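Local coordinates for protein thrombomodulin (Homo sapiens, PDB 1DX5) that acts on endothelial cells as a receptor and cofactor for thrombin, promoting activation of protein C and so initiating an anticoagulant pathway, at residues D79-E82 against C83-G86; H94-P97 against G98-E101. All coordinates share one frame; numbering follows the deposited sequence.

Contact 1: residues D79-E82 against C83-G86. With CA (calcium ion), chain N.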
ATOM      1  N   ASP E  79      15.182  12.544  -3.060  1.00  8.33           N
ATOM      2  CA  ASP E  79      14.528  12.951  -4.297  1.00  8.64           C
ATOM      3  C   ASP E  79      13.959  11.796  -5.123  1.00  9.70           C
ATOM      4  O   ASP E  79      14.574  10.735  -5.252  1.00  7.95           O
ATOM      5  CB  ASP E  79      15.510  13.758  -5.150  1.00  7.58           C
ATOM      6  CG  ASP E  79      14.886  14.207  -6.565  1.00 13.60           C
ATOM      7  OD1 ASP E  79      13.842  14.900  -6.591  1.00 18.27           O
ATOM      8  OD2 ASP E  79      15.467  13.840  -7.598  1.00 13.18           O
ATOM      9  N   ILE E  80      12.748  12.003  -5.628  1.00  8.82           N
ATOM     10  CA  ILE E  80      12.103  11.032  -6.499  1.00 10.15           C
ATOM     11  C   ILE E  80      12.601  11.354  -7.923  1.00  9.47           C
ATOM     12  O   ILE E  80      12.485  12.487  -8.383  1.00 11.12           O
ATOM     13  CB  ILE E  80      10.567  11.166  -6.464  1.00  7.98           C
ATOM     14  CG1 ILE E  80      10.046  10.869  -5.062  1.00  5.54           C
ATOM     15  CG2 ILE E  80       9.927  10.170  -7.461  1.00 12.24           C
ATOM     16  CD1 ILE E  80       8.544  11.109  -4.892  1.00  4.79           C
ATOM     17  N   ASP E  81      13.220  10.380  -8.578  1.00  8.70           N
ATOM     18  CA  ASP E  81      13.725  10.566  -9.930  1.00 11.21           C
ATOM     19  C   ASP E  81      12.577  10.184 -10.870  1.00 10.49           C
ATOM     20  O   ASP E  81      12.415   9.029 -11.244  1.00 12.45           O
ATOM     21  CB  ASP E  81      14.973   9.693 -10.132  1.00 11.47           C
ATOM     22  CG  ASP E  81      15.697   9.946 -11.540  1.00 13.25           C
ATOM     23  OD1 ASP E  81      15.072  10.528 -12.442  1.00 10.77           O
ATOM     24  OD2 ASP E  81      16.869   9.531 -11.684  1.00 19.07           O
ATOM     25  N   GLU E  82      11.746  11.168 -11.191  1.00 14.23           N
ATOM     26  CA  GLU E  82      10.575  10.966 -12.045  1.00 13.87           C
ATOM     27  C   GLU E  82      10.919  10.482 -13.446  1.00 16.41           C
ATOM     28  O   GLU E  82      10.137   9.766 -14.076  1.00 16.42           O
ATOM     29  CB  GLU E  82       9.762  12.257 -12.141  1.00 12.15           C
ATOM     30  CG  GLU E  82       9.078  12.671 -10.854  1.00 11.16           C
ATOM     31  CD  GLU E  82       9.937  13.715  -9.979  1.00 10.59           C
ATOM     32  OE1 GLU E  82      11.158  13.842 -10.215  1.00 15.10           O
ATOM     33  OE2 GLU E  82       9.349  14.364  -9.082  1.00 10.26           O
ATOM     34  N   CYS E  83      12.103  10.849 -13.924  1.00 16.70           N
ATOM     35  CA  CYS E  83      12.519  10.442 -15.253  1.00 17.75           C
ATOM     36  C   CYS E  83      12.853   8.956 -15.263  1.00 16.02           C
ATOM     37  O   CYS E  83      12.328   8.209 -16.088  1.00 14.82           O
ATOM     38  CB  CYS E  83      13.697  11.287 -15.725  1.00 15.18           C
ATOM     39  SG  CYS E  83      13.384  13.072 -15.636  1.00 18.43           S
ATOM     40  N   GLU E  84      13.689   8.525 -14.321  1.00 14.63           N
ATOM     41  CA  GLU E  84      14.067   7.121 -14.224  1.00 14.48           C
ATOM     42  C   GLU E  84      12.859   6.264 -13.850  1.00 15.64           C
ATOM     43  O   GLU E  84      12.752   5.120 -14.282  1.00 13.83           O
ATOM     44  CB  GLU E  84      15.174   6.928 -13.185  1.00 16.53           C
ATOM     45  CG  GLU E  84      15.603   5.464 -13.014  1.00 26.08           C
ATOM     46  CD  GLU E  84      16.864   5.272 -12.021  1.00 33.08           C
ATOM     47  OE1 GLU E  84      16.642   5.251 -10.790  1.00 35.37           O
ATOM     48  OE2 GLU E  84      18.016   5.141 -12.514  1.00 34.08           O
ATOM     49  N   ASN E  85      11.978   6.812 -13.013  1.00 15.96           N
ATOM     50  CA  ASN E  85      10.778   6.115 -12.574  1.00 16.44           C
ATOM     51  C   ASN E  85       9.833   5.879 -13.739  1.00 17.46           C
ATOM     52  O   ASN E  85       9.290   4.785 -13.890  1.00 16.78           O
ATOM     53  CB  ASN E  85      10.051   6.927 -11.497  1.00 16.04           C
ATOM     54  CG  ASN E  85       8.818   6.119 -10.845  1.00 13.30           C
ATOM     55  OD1 ASN E  85       9.095   5.452  -9.859  1.00 11.43           O
ATOM     56  ND2 ASN E  85       7.605   6.178 -11.394  1.00 13.86           N
ATOM     57  N   GLY E  86       9.610   6.925 -14.532  1.00 17.65           N
ATOM     58  CA  GLY E  86       8.714   6.812 -15.673  1.00 16.45           C
ATOM     59  C   GLY E  86       7.289   7.193 -15.311  1.00 19.39           C
ATOM     60  O   GLY E  86       6.963   7.364 -14.123  1.00 17.92           O
TER
HETATM   61 CA    CA N 502      13.056  14.743  -8.855  1.00  8.54          CA
HETATM   62  O   HOH W   1      17.433   7.531  -9.758  1.00 28.73           O
HETATM   63  O   HOH W   2      11.164  15.301  -7.447  1.00 14.51           O
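The N-cap of the short helix 82-85, at the start of the sixth, calcium-binding EGF-like domain, is made by Asp81 folding its carboxylate back over the first turn. CG of Asp81 stands anti to the backbone N (chi1 -174°), which carries the acid alongside the helix start. There Asp81 OD1 accepts from Glu84 N at 3.1 Å in a nearly straight bond that meets the oxygen from above the carboxylate plane; Cys83 N adds a weak second bond to the same atom. The side chains of Asp81 and Glu84 cross at about a right angle, and their like charges, Asp81 OD2 and Glu84 OE1, stay 4.4 Å apart, joined by a water that donates to both. Backbone bonds from Asn85 N to Asp81 O (2.9 Å) and from Gly86 N to Glu82 O complete the turn, and the chain leaves the helix at Gly86 with positive phi. Asn85 ND2 reaches Gly86 O, and also the backbone of the chain of another protein.

Beside the cap, the residues on either side of Asp81 serve the calcium ion. Ile80 O binds it at 2.4 Å, and the Glu82 chain, bent at chi2 (94°), brings OE1 to 2.5 Å from the metal. Asp79 OD1 and OD2 also reach it, with OD2 the longer at 2.9 Å. Cys83 points SG into a disulfide with Cys93. An Asp-Ile-Asp-Glu run leading into the first cysteine is the N-terminal half of the calcium site characteristic of calcium-binding EGF domains.

Contact 2: residues H94-P97 against G98-E101. With CA (calcium ion), chain N.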
ATOM      1  N   HIS E  94      14.211  15.686 -17.658  1.00 12.79           N
ATOM      2  CA  HIS E  94      15.408  16.033 -16.903  1.00 11.05           C
ATOM      3  C   HIS E  94      14.968  16.088 -15.432  1.00 13.01           C
ATOM      4  O   HIS E  94      14.039  16.819 -15.071  1.00 12.15           O
ATOM      5  CB  HIS E  94      15.964  17.391 -17.334  1.00 12.82           C
ATOM      6  CG  HIS E  94      16.384  17.454 -18.772  1.00 17.19           C
ATOM      7  ND1 HIS E  94      17.200  16.506 -19.356  1.00 18.13           N
ATOM      8  CD2 HIS E  94      16.111  18.359 -19.742  1.00 18.34           C
ATOM      9  CE1 HIS E  94      17.408  16.826 -20.622  1.00 18.39           C
ATOM     10  NE2 HIS E  94      16.760  17.944 -20.880  1.00 18.88           N
ATOM     11  N   ASN E  95      15.618  15.285 -14.601  1.00  8.74           N
ATOM     12  CA  ASN E  95      15.306  15.209 -13.192  1.00  9.78           C
ATOM     13  C   ASN E  95      15.827  16.435 -12.449  1.00 11.06           C
ATOM     14  O   ASN E  95      16.836  17.033 -12.825  1.00 11.08           O
ATOM     15  CB  ASN E  95      15.900  13.914 -12.607  1.00  7.84           C
ATOM     16  CG  ASN E  95      15.439  13.640 -11.102  1.00  3.53           C
ATOM     17  OD1 ASN E  95      14.296  14.009 -10.800  1.00  9.84           O
ATOM     18  ND2 ASN E  95      16.279  13.074 -10.262  1.00  4.04           N
ATOM     19  N   LEU E  96      15.087  16.843 -11.426  1.00  8.22           N
ATOM     20  CA  LEU E  96      15.462  17.988 -10.611  1.00 10.17           C
ATOM     21  C   LEU E  96      15.256  17.604  -9.156  1.00 11.11           C
ATOM     22  O   LEU E  96      14.551  16.625  -8.854  1.00 10.73           O
ATOM     23  CB  LEU E  96      14.566  19.192 -10.931  1.00  9.19           C
ATOM     24  CG  LEU E  96      14.832  20.040 -12.179  1.00  8.85           C
ATOM     25  CD1 LEU E  96      13.593  20.851 -12.535  1.00  6.96           C
ATOM     26  CD2 LEU E  96      15.996  20.953 -11.914  1.00  3.75           C
ATOM     27  N   PRO E  97      15.908  18.333  -8.237  1.00 10.05           N
ATOM     28  CA  PRO E  97      15.718  17.999  -6.828  1.00 12.94           C
ATOM     29  C   PRO E  97      14.362  18.582  -6.430  1.00 11.89           C
ATOM     30  O   PRO E  97      14.211  19.800  -6.356  1.00 17.68           O
ATOM     31  CB  PRO E  97      16.852  18.757  -6.135  1.00 13.49           C
ATOM     32  CG  PRO E  97      17.854  19.032  -7.243  1.00 12.85           C
ATOM     33  CD  PRO E  97      16.974  19.336  -8.401  1.00  9.14           C
ATOM     34  N   GLY E  98      13.365  17.722  -6.242  1.00 11.54           N
ATOM     35  CA  GLY E  98      12.042  18.203  -5.853  1.00 12.80           C
ATOM     36  C   GLY E  98      10.982  18.183  -6.932  1.00 10.11           C
ATOM     37  O   GLY E  98       9.796  18.233  -6.639  1.00 13.95           O
ATOM     38  N   THR E  99      11.401  18.176  -8.189  1.00 12.11           N
ATOM     39  CA  THR E  99      10.468  18.128  -9.317  1.00 12.19           C
ATOM     40  C   THR E  99      11.211  17.592 -10.552  1.00 11.67           C
ATOM     41  O   THR E  99      12.170  16.833 -10.419  1.00 13.36           O
ATOM     42  CB  THR E  99       9.814  19.519  -9.575  1.00 14.27           C
ATOM     43  OG1 THR E  99       8.901  19.430 -10.674  1.00 13.10           O
ATOM     44  CG2 THR E  99      10.868  20.597  -9.857  1.00 13.35           C
ATOM     45  N   PHE E 100      10.752  17.945 -11.742  1.00 14.00           N
ATOM     46  CA  PHE E 100      11.398  17.489 -12.971  1.00 15.63           C
ATOM     47  C   PHE E 100      11.027  18.418 -14.118  1.00 16.20           C
ATOM     48  O   PHE E 100      10.029  19.143 -14.045  1.00 16.84           O
ATOM     49  CB  PHE E 100      10.955  16.056 -13.313  1.00 14.91           C
ATOM     50  CG  PHE E 100       9.465  15.925 -13.594  1.00 15.80           C
ATOM     51  CD1 PHE E 100       8.553  15.762 -12.545  1.00 12.77           C
ATOM     52  CD2 PHE E 100       8.981  15.983 -14.904  1.00 14.80           C
ATOM     53  CE1 PHE E 100       7.188  15.656 -12.795  1.00 13.75           C
ATOM     54  CE2 PHE E 100       7.617  15.880 -15.172  1.00 14.97           C
ATOM     55  CZ  PHE E 100       6.715  15.717 -14.116  1.00 17.61           C
ATOM     56  N   GLU E 101      11.859  18.436 -15.157  1.00 16.91           N
ATOM     57  CA  GLU E 101      11.569  19.249 -16.339  1.00 16.04           C
ATOM     58  C   GLU E 101      11.165  18.321 -17.488  1.00 15.58           C
ATOM     59  O   GLU E 101      11.860  17.352 -17.802  1.00 12.86           O
ATOM     60  CB  GLU E 101      12.765  20.084 -16.766  1.00 13.96           C
ATOM     61  CG  GLU E 101      12.392  21.092 -17.840  1.00 15.36           C
ATOM     62  CD  GLU E 101      13.663  21.663 -18.620  1.00 14.83           C
ATOM     63  OE1 GLU E 101      14.762  21.087 -18.482  1.00 19.76           O
ATOM     64  OE2 GLU E 101      13.507  22.661 -19.348  1.00 20.32           O
TER
HETATM   65 CA    CA N 502      13.056  14.743  -8.855  1.00  8.54          CA
HETATM   66  O   HOH W   2      11.164  15.301  -7.447  1.00 14.51           O
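His94 and Glu101 face each other across the hairpin of strands 92-95 and 100-103 as an antiparallel hydrogen-bonded pair. Their backbones are joined twice, Glu101 N to His94 O at 2.7 Å and His94 N to Glu101 O at 2.9 Å, both bonds nearly straight. The two side chains run side by side on one face of the sheet. Followed outward, CB of Glu101 lies 3.9 Å from His94 O; CG, anti to the backbone N (chi1 -170°), starts an extended chain; at the tip OE1 comes to the edge of the His94 ring, in its plane, 3.3 Å from CD2. Ring and carboxylate planes are 46° apart, and the approach is to a ring carbon.

Asn95 and Phe100 form the next, non-hydrogen-bonded pair, with CB of Phe100 lying 3.6 Å from His94 O. Beyond it the chain turns through Pro97 and Gly98, with positive phi at Gly98. Leu96 N bonds to Thr99 O from above the carbonyl plane, while CD1 of Leu96 packs against CG2 of Thr99.

The turn presents oxygens to the calcium ion. Asn95 OD1 and Leu96 O each bind it at 2.4 Å, and Thr99 O binds at 2.8 Å. Thr99 O thus serves both the metal and Leu96 N, and shared coordination explains how Leu96 O and Thr99 O can lie close together. Asp79, Ile80 and Glu82 supply the remaining protein ligands.

The hairpin leans on helix 82-85, where Asn95 touches Cys83 and Phe100 touches Glu82. Thr99 and Glu101 reach Ile114 of strand 112-114, which flanks strand 100-103 in the three-stranded sheet.

How the contacts relate
Contact 1 comes first along the chain and contact 2 follows, both within the sixth EGF-like domain, with centres about 8 Å apart. Contact 1 leads from strand 76-79 into helix 82-85; contact 2 is the hairpin turn between strands 92-95 and 100-103. One calcium ion and one water of its shell belong to both, and each contributes three of the six residues of the site. Asp79 also probably hydrogen-bonds across to the turn, through OD1 to Gly98 N and OD2 to Asn95 ND2. Metal and hydrogen bonds together tie the domain's entry segment to its main hairpin, consistent with a role in fixing the fifth and sixth domains relative to each other.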